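Local coordinates for protein amidase, hydantoinase/carbamoylase family (Burkholderia vietnamiensis, PDB 5I4M) that probably hydrolyses N-carbamoyl-L-amino acids, as a dimeric M20-family amidase that holds two zinc ions per subunit, at residues M37-I42 against K60-L65; L53-L58 against E186-I191; Q108-R113 against H403-D408; F154-V159 against L174-V179. One frame throughout, in Å; residues are numbered along the deposited sequence.

Interactions 1 and 2 share helix 57-72: its first residue and the turn before it meet helix 184-191, and the following turn meets the end of helix 29-39. Their centres lie about 14 Å apart, and their segments interleave along the chain. Interaction 4 falls between the two segments of interaction 2, centres about 12 Å apart, and the two touch where Phe-154 reaches Leu-55 and Glu-187. Interaction 3 joins loops 290 residues apart at the zinc site; its centre is about 15 Å from that of interaction 1, which it touches through Arg-113, and about 20 Å from those of interactions 2 and 4. Leu-53 of interaction 2 also packs on Gln-108 and Pro-109, so both contacts tie helices to zinc-site loops. Interactions 3 and 4 both approach the bound 3-phosphoglyceric acid without touching each other.

Interaction 1: residues M37-I42 against K60-L65; sequences MEVAKI and KAARDL
Val-39, in the last part of helix 29-39, is the first residue of segment 37-42 to touch helix 57-72. Its two methyls diverge: CG1 faces Ala-62 CB at 4.3 Å, while CG2 reaches Leu-65 CD2 at 4.2 Å. These are loose apolar approaches.

Past Val-39 the chain makes a type I beta turn to Ile-42, closed by the bond from Ile-42 N to Val-39 O, 3.0 Å long. The turn brings Ile-42 round to the same helix face, where it makes the closer contact. CG1 stands anti to the carbonyl carbon (chi1 -57°) and the chain runs straight on to CD1 (chi2 177°), which carries that methyl down to the helix backbone. There Ile-42 CD1 lies 3.7 Å from Ala-62 CA and, to one side, meets Leu-65 CD2 at 3.9 Å. The second branch, CG2, sits against Ala-61 CB at 4.1 Å. The small alanine side chains at 61 and 62 are consistent with so close an approach to the main chain, and Leu-65, one turn on, borders the site. No hydrogen bond crosses between the segments.

Around this apolar seam, Val-39 also packs on Trp-69 of helix 57-72 and on Ile-117 and Leu-121 of helix 117-132. Val-39 thus places the C-terminal part of helix 29-39 against both helix 57-72 and helix 117-132.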
# COMPACT_ATOMS: atom_id res chain seq x y z
N MET A 37 -25.91 16.48 -12.23
CA MET A 37 -25.68 17.00 -10.89
C MET A 37 -26.36 16.13 -9.84
O MET A 37 -25.84 15.99 -8.72
CB MET A 37 -26.17 18.44 -10.80
CG MET A 37 -25.52 19.38 -11.83
SD MET A 37 -23.73 19.53 -11.58
CE MET A 37 -23.11 18.50 -12.92
N GLU A 38 -27.51 15.54 -10.17
CA GLU A 38 -28.23 14.71 -9.22
C GLU A 38 -27.48 13.40 -8.95
O GLU A 38 -27.26 13.02 -7.80
CB GLU A 38 -29.64 14.45 -9.74
CG GLU A 38 -30.64 14.06 -8.71
CD GLU A 38 -30.89 15.17 -7.70
OE1 GLU A 38 -31.04 16.35 -8.11
OE2 GLU A 38 -30.93 14.86 -6.50
N VAL A 39 -27.07 12.71 -10.01
CA VAL A 39 -26.32 11.47 -9.81
C VAL A 39 -24.95 11.73 -9.19
O VAL A 39 -24.40 10.88 -8.48
CB VAL A 39 -26.19 10.69 -11.13
CG1 VAL A 39 -25.46 9.39 -10.88
CG2 VAL A 39 -27.57 10.41 -11.69
N ALA A 40 -24.37 12.92 -9.41
CA ALA A 40 -23.09 13.24 -8.79
C ALA A 40 -23.15 13.24 -7.26
O ALA A 40 -22.10 13.16 -6.62
CB ALA A 40 -22.60 14.61 -9.27
N LYS A 41 -24.35 13.35 -6.67
CA LYS A 41 -24.45 13.27 -5.21
C LYS A 41 -24.15 11.88 -4.67
O LYS A 41 -23.82 11.73 -3.49
CB LYS A 41 -25.85 13.68 -4.75
CG LYS A 41 -26.27 15.06 -5.19
CD LYS A 41 -27.75 15.27 -4.87
CE LYS A 41 -28.13 16.72 -5.08
NZ LYS A 41 -29.59 16.92 -4.92
N ILE A 42 -24.29 10.85 -5.51
CA ILE A 42 -24.18 9.46 -5.07
C ILE A 42 -22.69 9.12 -5.04
O ILE A 42 -22.09 8.82 -6.07
CB ILE A 42 -24.97 8.52 -5.97
CG1 ILE A 42 -26.44 8.96 -6.00
CG2 ILE A 42 -24.83 7.07 -5.50
CD1 ILE A 42 -27.29 8.12 -6.93
N LYS A 60 -24.95 0.54 -6.57
CA LYS A 60 -26.32 0.06 -6.53
C LYS A 60 -27.32 1.20 -6.56
O LYS A 60 -28.32 1.14 -7.29
CB LYS A 60 -26.55 -0.79 -5.27
CG LYS A 60 -28.00 -1.24 -5.06
CD LYS A 60 -28.21 -1.89 -3.69
CE LYS A 60 -29.65 -2.39 -3.50
NZ LYS A 60 -30.61 -1.26 -3.54
N ALA A 61 -27.08 2.25 -5.77
CA ALA A 61 -28.04 3.35 -5.71
C ALA A 61 -28.11 4.11 -7.03
O ALA A 61 -29.20 4.51 -7.46
CB ALA A 61 -27.69 4.30 -4.55
N ALA A 62 -26.97 4.32 -7.69
CA ALA A 62 -27.02 5.00 -8.99
C ALA A 62 -27.80 4.17 -10.01
O ALA A 62 -28.60 4.71 -10.77
CB ALA A 62 -25.60 5.28 -9.51
N ARG A 63 -27.54 2.86 -10.05
CA ARG A 63 -28.32 1.96 -10.90
C ARG A 63 -29.81 2.05 -10.59
O ARG A 63 -30.64 2.23 -11.49
CB ARG A 63 -27.84 0.52 -10.72
CG ARG A 63 -26.44 0.25 -11.24
CD ARG A 63 -25.86 -1.01 -10.56
NE ARG A 63 -24.68 -1.45 -11.29
CZ ARG A 63 -24.66 -2.42 -12.20
NH1 ARG A 63 -25.77 -3.11 -12.48
NH2 ARG A 63 -23.52 -2.71 -12.82
N ASP A 64 -30.18 1.89 -9.31
CA ASP A 64 -31.59 1.95 -8.93
C ASP A 64 -32.23 3.25 -9.39
O ASP A 64 -33.37 3.26 -9.89
CB ASP A 64 -31.74 1.82 -7.41
CG ASP A 64 -31.40 0.44 -6.87
OD1 ASP A 64 -31.20 -0.51 -7.65
OD2 ASP A 64 -31.35 0.32 -5.63
N LEU A 65 -31.54 4.36 -9.19
CA LEU A 65 -32.11 5.67 -9.49
C LEU A 65 -32.37 5.81 -10.98
O LEU A 65 -33.47 6.21 -11.40
CB LEU A 65 -31.17 6.77 -9.00
CG LEU A 65 -31.59 8.22 -9.29
CD1 LEU A 65 -32.87 8.59 -8.56
CD2 LEU A 65 -30.47 9.17 -8.91

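Interaction 2: residues L53-L58 against E186-I191; sequences LALTDL and EELARI
Asp-57 OD1 receives Arg-190 NH1 in the shortest polar bond running between the two segments, 2.8 Å with an N-H...O angle of 158°, and the pair is a salt bridge. The oxygen lies near the guanidinium plane, but the nitrogen meets it from above the carboxylate plane, the two groups being turned 44° apart. A second nitrogen, Arg-190 NH2, makes a weak bond to Leu-55 O at 3.1 Å.

The guanidinium is also held from its own helix. With CG anti to the backbone N and a bend at chi3 (63°), the arginine curls back so that NE meets Glu-187 OE2 at 3.0 Å. Glu-187 OE1 takes a further salt bridge from Arg-153, which makes the glutamate a link between two arginines. Ile-191 CG2 lies 3.5 Å above one face of the Arg-190 guanidinium, offset toward the rim, and borders the charged group there.

Below this network is an apolar layer built on Leu-55. Its CD2 approaches Leu-188 CD2 at 3.7 Å and Ile-191 CD1 at 3.8 Å, the isoleucine side chain crossing it at about a right angle, while Leu-55 CB rests on Glu-187 CB at 3.8 Å. Thr-56 OG1 secures the type II turn by bonding to Leu-53 O at 2.8 Å and, as N-cap of helix 57-72, also caps Asp-59 N, joining turn to helix start.

The N-terminal end of helix 57-72 and its preceding turn thus pack against helix 184-191, with Ile-191 touching Lys-60 and Leu-55 touching Arg-63 farther along helix 57-72.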
# COMPACT_ATOMS: atom_id res chain seq x y z
N LEU A 53 -17.25 3.06 -6.48
CA LEU A 53 -16.65 1.88 -7.07
C LEU A 53 -17.73 0.88 -7.48
O LEU A 53 -18.81 0.82 -6.89
CB LEU A 53 -15.65 1.24 -6.11
CG LEU A 53 -14.22 1.78 -6.15
CD1 LEU A 53 -13.56 1.47 -7.49
CD2 LEU A 53 -14.18 3.28 -5.89
N ALA A 54 -17.42 0.10 -8.52
CA ALA A 54 -18.38 -0.85 -9.06
C ALA A 54 -18.88 -1.82 -7.98
O ALA A 54 -18.10 -2.33 -7.18
CB ALA A 54 -17.74 -1.64 -10.20
N LEU A 55 -20.19 -2.06 -8.00
CA LEU A 55 -20.86 -3.07 -7.18
C LEU A 55 -20.77 -2.78 -5.69
O LEU A 55 -20.95 -3.69 -4.87
CB LEU A 55 -20.34 -4.48 -7.50
CG LEU A 55 -20.38 -4.77 -9.01
CD1 LEU A 55 -20.03 -6.23 -9.34
CD2 LEU A 55 -21.75 -4.41 -9.60
N THR A 56 -20.48 -1.54 -5.31
CA THR A 56 -20.71 -1.08 -3.95
C THR A 56 -22.18 -0.69 -3.78
O THR A 56 -22.94 -0.62 -4.75
CB THR A 56 -19.85 0.13 -3.62
OG1 THR A 56 -20.18 1.20 -4.53
CG2 THR A 56 -18.37 -0.20 -3.74
N ASP A 57 -22.58 -0.40 -2.53
CA ASP A 57 -23.93 0.11 -2.32
C ASP A 57 -24.16 1.42 -3.07
O ASP A 57 -25.30 1.73 -3.45
CB ASP A 57 -24.20 0.32 -0.83
CG ASP A 57 -24.51 -0.97 -0.12
OD1 ASP A 57 -24.64 -2.01 -0.79
OD2 ASP A 57 -24.65 -0.92 1.12
N LEU A 58 -23.10 2.23 -3.25
CA LEU A 58 -23.26 3.48 -3.99
C LEU A 58 -23.52 3.21 -5.47
O LEU A 58 -24.38 3.85 -6.08
CB LEU A 58 -22.02 4.37 -3.81
CG LEU A 58 -21.83 4.88 -2.37
CD1 LEU A 58 -20.46 5.54 -2.19
CD2 LEU A 58 -22.94 5.85 -2.03
N GLU A 186 -20.46 -12.55 -6.59
CA GLU A 186 -20.99 -12.40 -5.23
C GLU A 186 -21.56 -11.00 -5.03
O GLU A 186 -22.64 -10.84 -4.44
CB GLU A 186 -19.89 -12.67 -4.20
CG GLU A 186 -19.48 -14.13 -4.09
CD GLU A 186 -18.08 -14.31 -3.54
OE1 GLU A 186 -17.43 -13.30 -3.17
OE2 GLU A 186 -17.63 -15.48 -3.47
N GLU A 187 -20.85 -9.98 -5.50
CA GLU A 187 -21.29 -8.62 -5.27
C GLU A 187 -22.50 -8.25 -6.12
O GLU A 187 -23.34 -7.46 -5.67
CB GLU A 187 -20.13 -7.66 -5.50
CG GLU A 187 -19.07 -7.78 -4.40
CD GLU A 187 -19.59 -7.34 -3.04
OE1 GLU A 187 -19.39 -6.16 -2.68
OE2 GLU A 187 -20.21 -8.16 -2.34
N LEU A 188 -22.62 -8.82 -7.32
CA LEU A 188 -23.86 -8.67 -8.09
C LEU A 188 -25.05 -9.20 -7.30
O LEU A 188 -26.09 -8.54 -7.20
CB LEU A 188 -23.74 -9.39 -9.44
CG LEU A 188 -22.86 -8.77 -10.54
CD1 LEU A 188 -22.67 -9.73 -11.73
CD2 LEU A 188 -23.45 -7.43 -11.00
N ALA A 189 -24.93 -10.41 -6.75
CA ALA A 189 -26.02 -10.96 -5.94
C ALA A 189 -26.29 -10.07 -4.73
O ALA A 189 -27.45 -9.84 -4.37
CB ALA A 189 -25.70 -12.39 -5.52
N ARG A 190 -25.23 -9.53 -4.12
CA ARG A 190 -25.40 -8.74 -2.91
C ARG A 190 -26.23 -7.49 -3.17
O ARG A 190 -27.10 -7.14 -2.37
CB ARG A 190 -24.05 -8.35 -2.31
CG ARG A 190 -24.17 -7.73 -0.92
CD ARG A 190 -22.83 -7.30 -0.37
NE ARG A 190 -22.23 -6.27 -1.21
CZ ARG A 190 -22.58 -4.99 -1.16
NH1 ARG A 190 -23.53 -4.59 -0.32
NH2 ARG A 190 -21.99 -4.10 -1.96
N ILE A 191 -25.96 -6.79 -4.28
CA ILE A 191 -26.66 -5.54 -4.57
C ILE A 191 -27.90 -5.76 -5.42
O ILE A 191 -28.55 -4.78 -5.82
CB ILE A 191 -25.76 -4.49 -5.26
CG1 ILE A 191 -25.36 -4.93 -6.68
CG2 ILE A 191 -24.54 -4.18 -4.40
CD1 ILE A 191 -24.94 -3.74 -7.56

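Interaction 3: residues Q108-R113 against H403-D408; sequences QPTGGR and HNEIED. With ZN (zinc ion), chain D; 3PG (3-phosphoglyceric acid), chain E.
Gln-108 meets the His-403 ring from CG outward, the bend at chi2 (-80°) laying the chain beyond CB across the imidazole. CG sits 3.4 Å from the ring centroid and 7° off its normal, a CH-pi contact over the face. Gln-108 CD follows at 3.7 Å from His-403 CE1. At the tip, Gln-108 NE2 bonds to Glu-150 and to Asn-296 of the second subunit, and OE1 to Ser-294 of that subunit. His-403 NE2 binds zinc at 2.1 Å, with Asp-115, Glu-150 and the ligand phosphate completing the site. His-403 ND1 bonds to Asn-296 O of the second subunit, which helps fix the ring's rotation.

Thr-110 OG1 donates to His-403 O at 2.9 Å from above the carbonyl plane. A water joins Gly-112 N, His-403 N and Glu-407 OE1, which also bonds to Ser-402 OG. Glu-407 OE2 lies 3.4 Å from Gly-112 CA and accepts from the backbone N of Phe-114 and Asp-115, so it probably helps position the metal-binding aspartate. Farther out, Arg-113 NH2 forms a salt bridge to Asp-408 OD1 at 3.0 Å whose hydrogen bond is weak.

The contact thus joins the loop between strand 99-103 and helix 117-132 to that between strand 390-395 and helix 411-429.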
# COMPACT_ATOMS: atom_id res chain seq x y z
N GLN A 108 -13.83 5.59 -10.61
CA GLN A 108 -12.59 5.43 -9.88
C GLN A 108 -12.76 5.96 -8.46
O GLN A 108 -13.70 6.71 -8.18
CB GLN A 108 -11.48 6.19 -10.60
CG GLN A 108 -11.19 5.65 -11.96
CD GLN A 108 -10.32 4.42 -11.85
OE1 GLN A 108 -9.62 4.24 -10.85
NE2 GLN A 108 -10.36 3.56 -12.87
N PRO A 109 -11.85 5.59 -7.55
CA PRO A 109 -11.87 6.20 -6.21
C PRO A 109 -11.67 7.70 -6.26
O PRO A 109 -12.25 8.42 -5.44
CB PRO A 109 -10.73 5.49 -5.48
CG PRO A 109 -9.87 4.88 -6.56
CD PRO A 109 -10.80 4.56 -7.70
N THR A 110 -10.85 8.18 -7.18
CA THR A 110 -10.70 9.62 -7.46
C THR A 110 -11.48 9.99 -8.71
O THR A 110 -10.98 10.65 -9.63
CB THR A 110 -9.22 9.98 -7.64
OG1 THR A 110 -8.65 9.14 -8.65
CG2 THR A 110 -8.46 9.79 -6.34
N GLY A 111 -12.73 9.54 -8.78
CA GLY A 111 -13.48 9.70 -10.00
C GLY A 111 -14.08 11.09 -10.17
O GLY A 111 -14.29 11.85 -9.22
N GLY A 112 -14.39 11.40 -11.42
CA GLY A 112 -15.05 12.65 -11.76
C GLY A 112 -16.54 12.46 -11.94
O GLY A 112 -17.06 11.34 -11.95
N ARG A 113 -17.23 13.58 -12.11
CA ARG A 113 -18.68 13.59 -12.25
C ARG A 113 -19.15 13.29 -13.67
O ARG A 113 -20.36 13.28 -13.90
CB ARG A 113 -19.22 14.96 -11.81
CG ARG A 113 -19.07 15.20 -10.30
CD ARG A 113 -19.31 16.67 -9.90
NE ARG A 113 -18.32 17.53 -10.53
CZ ARG A 113 -18.60 18.66 -11.18
NH1 ARG A 113 -19.85 19.10 -11.25
NH2 ARG A 113 -17.61 19.35 -11.74
N HIS A 403 -10.11 10.92 -14.19
CA HIS A 403 -9.64 10.09 -13.07
C HIS A 403 -9.05 10.95 -11.96
O HIS A 403 -8.18 10.51 -11.20
CB HIS A 403 -8.67 9.01 -13.55
CG HIS A 403 -9.37 7.89 -14.27
ND1 HIS A 403 -8.77 6.69 -14.57
CD2 HIS A 403 -10.65 7.80 -14.72
CE1 HIS A 403 -9.65 5.91 -15.19
NE2 HIS A 403 -10.80 6.56 -15.29
N ASN A 404 -9.57 12.18 -11.85
CA ASN A 404 -9.30 13.13 -10.78
C ASN A 404 -10.64 13.78 -10.46
O ASN A 404 -11.47 13.97 -11.34
CB ASN A 404 -8.26 14.18 -11.24
CG ASN A 404 -7.82 15.14 -10.12
OD1 ASN A 404 -8.65 15.80 -9.49
ND2 ASN A 404 -6.51 15.22 -9.89
N GLU A 405 -10.87 14.07 -9.18
CA GLU A 405 -12.18 14.57 -8.76
C GLU A 405 -12.51 15.96 -9.31
O GLU A 405 -13.68 16.35 -9.29
CB GLU A 405 -12.24 14.57 -7.23
CG GLU A 405 -12.18 13.16 -6.66
CD GLU A 405 -11.61 13.11 -5.26
OE1 GLU A 405 -12.33 13.43 -4.30
OE2 GLU A 405 -10.42 12.75 -5.12
N ILE A 406 -11.51 16.69 -9.84
CA ILE A 406 -11.78 17.98 -10.46
C ILE A 406 -12.16 17.87 -11.92
O ILE A 406 -12.31 18.90 -12.59
CB ILE A 406 -10.56 18.93 -10.35
CG1 ILE A 406 -9.40 18.41 -11.19
CG2 ILE A 406 -10.16 19.14 -8.89
CD1 ILE A 406 -8.20 19.31 -11.21
N GLU A 407 -12.32 16.66 -12.44
CA GLU A 407 -12.82 16.45 -13.80
C GLU A 407 -14.06 17.31 -14.05
O GLU A 407 -14.94 17.41 -13.19
CB GLU A 407 -13.14 14.97 -13.98
CG GLU A 407 -13.68 14.56 -15.33
CD GLU A 407 -14.21 13.16 -15.30
OE1 GLU A 407 -13.39 12.21 -15.41
OE2 GLU A 407 -15.43 13.00 -15.11
N ASP A 408 -14.11 17.96 -15.21
CA ASP A 408 -15.18 18.93 -15.42
C ASP A 408 -15.48 19.10 -16.90
O ASP A 408 -14.63 18.87 -17.76
CB ASP A 408 -14.80 20.29 -14.81
CG ASP A 408 -16.02 21.13 -14.44
OD1 ASP A 408 -17.16 20.61 -14.48
OD2 ASP A 408 -15.81 22.31 -14.09
ZN ZN D . -12.65 5.92 -16.14
C1 3PG E . -9.28 2.64 -19.12
O1 3PG E . -8.49 2.83 -18.17
O2 3PG E . -9.08 3.10 -20.26
C2 3PG E . -10.51 1.82 -18.85
O3 3PG E . -11.03 1.30 -20.08
C3 3PG E . -11.54 2.72 -18.21
O1P 3PG E . -11.93 3.73 -19.14
P 3PG E . -12.73 5.05 -18.59
O2P 3PG E . -13.80 4.54 -17.65
O3P 3PG E . -11.65 5.86 -17.88
O4P 3PG E . -13.30 5.68 -19.88
O HOH W 1 -11.25 10.09 -3.25
O HOH W 2 -12.99 10.17 -13.63
O HOH W 3 -15.78 16.02 -11.11
O HOH W 4 -19.47 21.53 -13.06

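Interaction 4: residues F154-V159 against L174-V179; sequences FAPAMV and LSRKDV. With 3PG (3-phosphoglyceric acid), chain E.
Phe-154 brings the CD2-CE2 side of its ring against the backbone of residues 176-178. CD2 is 3.6 Å from both Arg-176 O and Asp-178 N, and Phe-154 CE2 lies 3.9 Å from Asp-178 CB. The ring and the Asp-178 carboxylate run side by side, pointing the same way, with their planes only 7° apart. Next to it, the aliphatic part of Arg-176 passes Ala-155 O, with CD at 3.4 Å.

No direct hydrogen bond joins the segments; two waters do so instead. One accepts from Ala-155 N and donates to Lys-177 O at 2.6 Å. The other donates to Ala-155 O at 2.8 Å and accepts from Arg-176 NH1, in the guanidinium plane.

In the next shell, bends at chi2 (-54°) and chi3 (88°) fold Arg-176 back on its own segment, where NH2 bonds to Ser-175 OG at 3.0 Å and NE to Tyr-172 O. Asp-178 is held by the backbone N of Asp-180 and Lys-182 and by a salt bridge to Arg-153. Phe-154 also packs on Ile-184 and Glu-187 of helix 184-191 and on Leu-55. Beyond the cis peptide bond before Pro-156, the loop continues to the ligand pocket, where Met-158 SD comes 3.3 Å from the O3 hydroxyl of 3-phosphoglyceric acid.

The chemistry is therefore mixed: an aromatic ring packs against peptide groups, while both polar backbone atoms of Ala-155 are satisfied through water, an arrangement that joins the start of a ligand-lining loop to residues 176-178 without direct pairing.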
# COMPACT_ATOMS: atom_id res chain seq x y z
N PHE A 154 -12.36 -4.53 -9.31
CA PHE A 154 -12.09 -5.84 -9.88
C PHE A 154 -11.42 -5.58 -11.22
O PHE A 154 -11.88 -4.72 -11.98
CB PHE A 154 -13.35 -6.69 -10.09
CG PHE A 154 -14.41 -6.51 -9.03
CD1 PHE A 154 -15.30 -5.45 -9.09
CD2 PHE A 154 -14.55 -7.44 -8.01
CE1 PHE A 154 -16.29 -5.29 -8.14
CE2 PHE A 154 -15.54 -7.29 -7.04
CZ PHE A 154 -16.41 -6.21 -7.11
N ALA A 155 -10.34 -6.29 -11.51
CA ALA A 155 -9.65 -6.05 -12.75
C ALA A 155 -9.82 -7.24 -13.69
O ALA A 155 -10.02 -8.37 -13.24
CB ALA A 155 -8.15 -5.80 -12.51
N PRO A 156 -9.73 -7.04 -15.01
CA PRO A 156 -9.44 -5.78 -15.68
C PRO A 156 -10.68 -4.98 -16.03
O PRO A 156 -11.78 -5.28 -15.57
CB PRO A 156 -8.73 -6.24 -16.95
CG PRO A 156 -9.45 -7.49 -17.29
CD PRO A 156 -9.73 -8.16 -15.96
N ALA A 157 -10.49 -3.97 -16.88
CA ALA A 157 -11.58 -3.11 -17.31
C ALA A 157 -12.48 -3.82 -18.33
O ALA A 157 -12.10 -4.81 -18.96
CB ALA A 157 -11.03 -1.84 -17.94
N MET A 158 -13.70 -3.28 -18.47
CA MET A 158 -14.58 -3.59 -19.60
C MET A 158 -14.96 -5.07 -19.65
O MET A 158 -15.27 -5.60 -20.72
CB MET A 158 -13.93 -3.16 -20.91
CG MET A 158 -13.64 -1.66 -21.00
SD MET A 158 -12.12 -1.28 -21.91
CE MET A 158 -12.43 -2.12 -23.46
N VAL A 159 -14.95 -5.77 -18.51
CA VAL A 159 -15.12 -7.22 -18.59
C VAL A 159 -16.56 -7.57 -18.91
O VAL A 159 -16.82 -8.55 -19.62
CB VAL A 159 -14.63 -7.88 -17.28
CG1 VAL A 159 -15.06 -9.34 -17.23
CG2 VAL A 159 -13.12 -7.81 -17.22
N LEU A 174 -17.54 -13.40 -13.82
CA LEU A 174 -18.10 -13.53 -12.47
C LEU A 174 -17.03 -13.81 -11.42
O LEU A 174 -17.26 -13.54 -10.24
CB LEU A 174 -19.15 -14.63 -12.43
CG LEU A 174 -20.41 -14.36 -13.25
CD1 LEU A 174 -21.27 -15.60 -13.31
CD2 LEU A 174 -21.20 -13.17 -12.68
N SER A 175 -15.87 -14.33 -11.81
CA SER A 175 -14.84 -14.73 -10.86
C SER A 175 -13.77 -13.67 -10.61
O SER A 175 -12.86 -13.92 -9.81
CB SER A 175 -14.19 -16.04 -11.33
OG SER A 175 -13.65 -15.90 -12.64
N ARG A 176 -13.82 -12.51 -11.28
CA ARG A 176 -12.86 -11.45 -10.97
C ARG A 176 -13.04 -10.99 -9.53
O ARG A 176 -14.17 -10.89 -9.04
CB ARG A 176 -13.03 -10.27 -11.93
CG ARG A 176 -12.89 -10.61 -13.42
CD ARG A 176 -11.59 -11.32 -13.72
NE ARG A 176 -11.72 -12.76 -13.56
CZ ARG A 176 -10.71 -13.61 -13.43
NH1 ARG A 176 -9.46 -13.15 -13.43
NH2 ARG A 176 -10.94 -14.90 -13.30
N LYS A 177 -11.93 -10.73 -8.84
CA LYS A 177 -11.94 -10.52 -7.40
C LYS A 177 -11.43 -9.14 -7.02
O LYS A 177 -10.57 -8.57 -7.71
CB LYS A 177 -11.08 -11.57 -6.67
CG LYS A 177 -11.60 -12.99 -6.72
CD LYS A 177 -10.58 -13.96 -6.13
CE LYS A 177 -11.02 -15.42 -6.27
NZ LYS A 177 -12.14 -15.79 -5.35
N ASP A 178 -11.92 -8.61 -5.89
CA ASP A 178 -11.37 -7.36 -5.38
C ASP A 178 -10.26 -7.67 -4.37
O ASP A 178 -9.88 -8.83 -4.17
CB ASP A 178 -12.49 -6.46 -4.82
CG ASP A 178 -13.07 -6.92 -3.48
OD1 ASP A 178 -12.59 -7.88 -2.85
OD2 ASP A 178 -14.05 -6.27 -3.03
N VAL A 179 -9.71 -6.63 -3.74
CA VAL A 179 -8.57 -6.85 -2.86
C VAL A 179 -8.93 -7.66 -1.64
O VAL A 179 -8.04 -8.19 -0.97
CB VAL A 179 -7.92 -5.51 -2.43
CG1 VAL A 179 -7.24 -4.83 -3.63
CG2 VAL A 179 -8.97 -4.61 -1.78
C1 3PG E . -9.28 2.64 -19.12
O1 3PG E . -8.49 2.83 -18.17
O2 3PG E . -9.08 3.10 -20.26
C2 3PG E . -10.51 1.82 -18.85
O3 3PG E . -11.03 1.30 -20.08
C3 3PG E . -11.54 2.72 -18.21
O1P 3PG E . -11.93 3.73 -19.14
P 3PG E . -12.73 5.05 -18.59
O2P 3PG E . -13.80 4.54 -17.65
O3P 3PG E . -11.65 5.86 -17.88
O4P 3PG E . -13.30 5.68 -19.88
O HOH W 5 -8.94 -8.01 -9.66
O HOH W 6 -8.15 -10.41 -13.58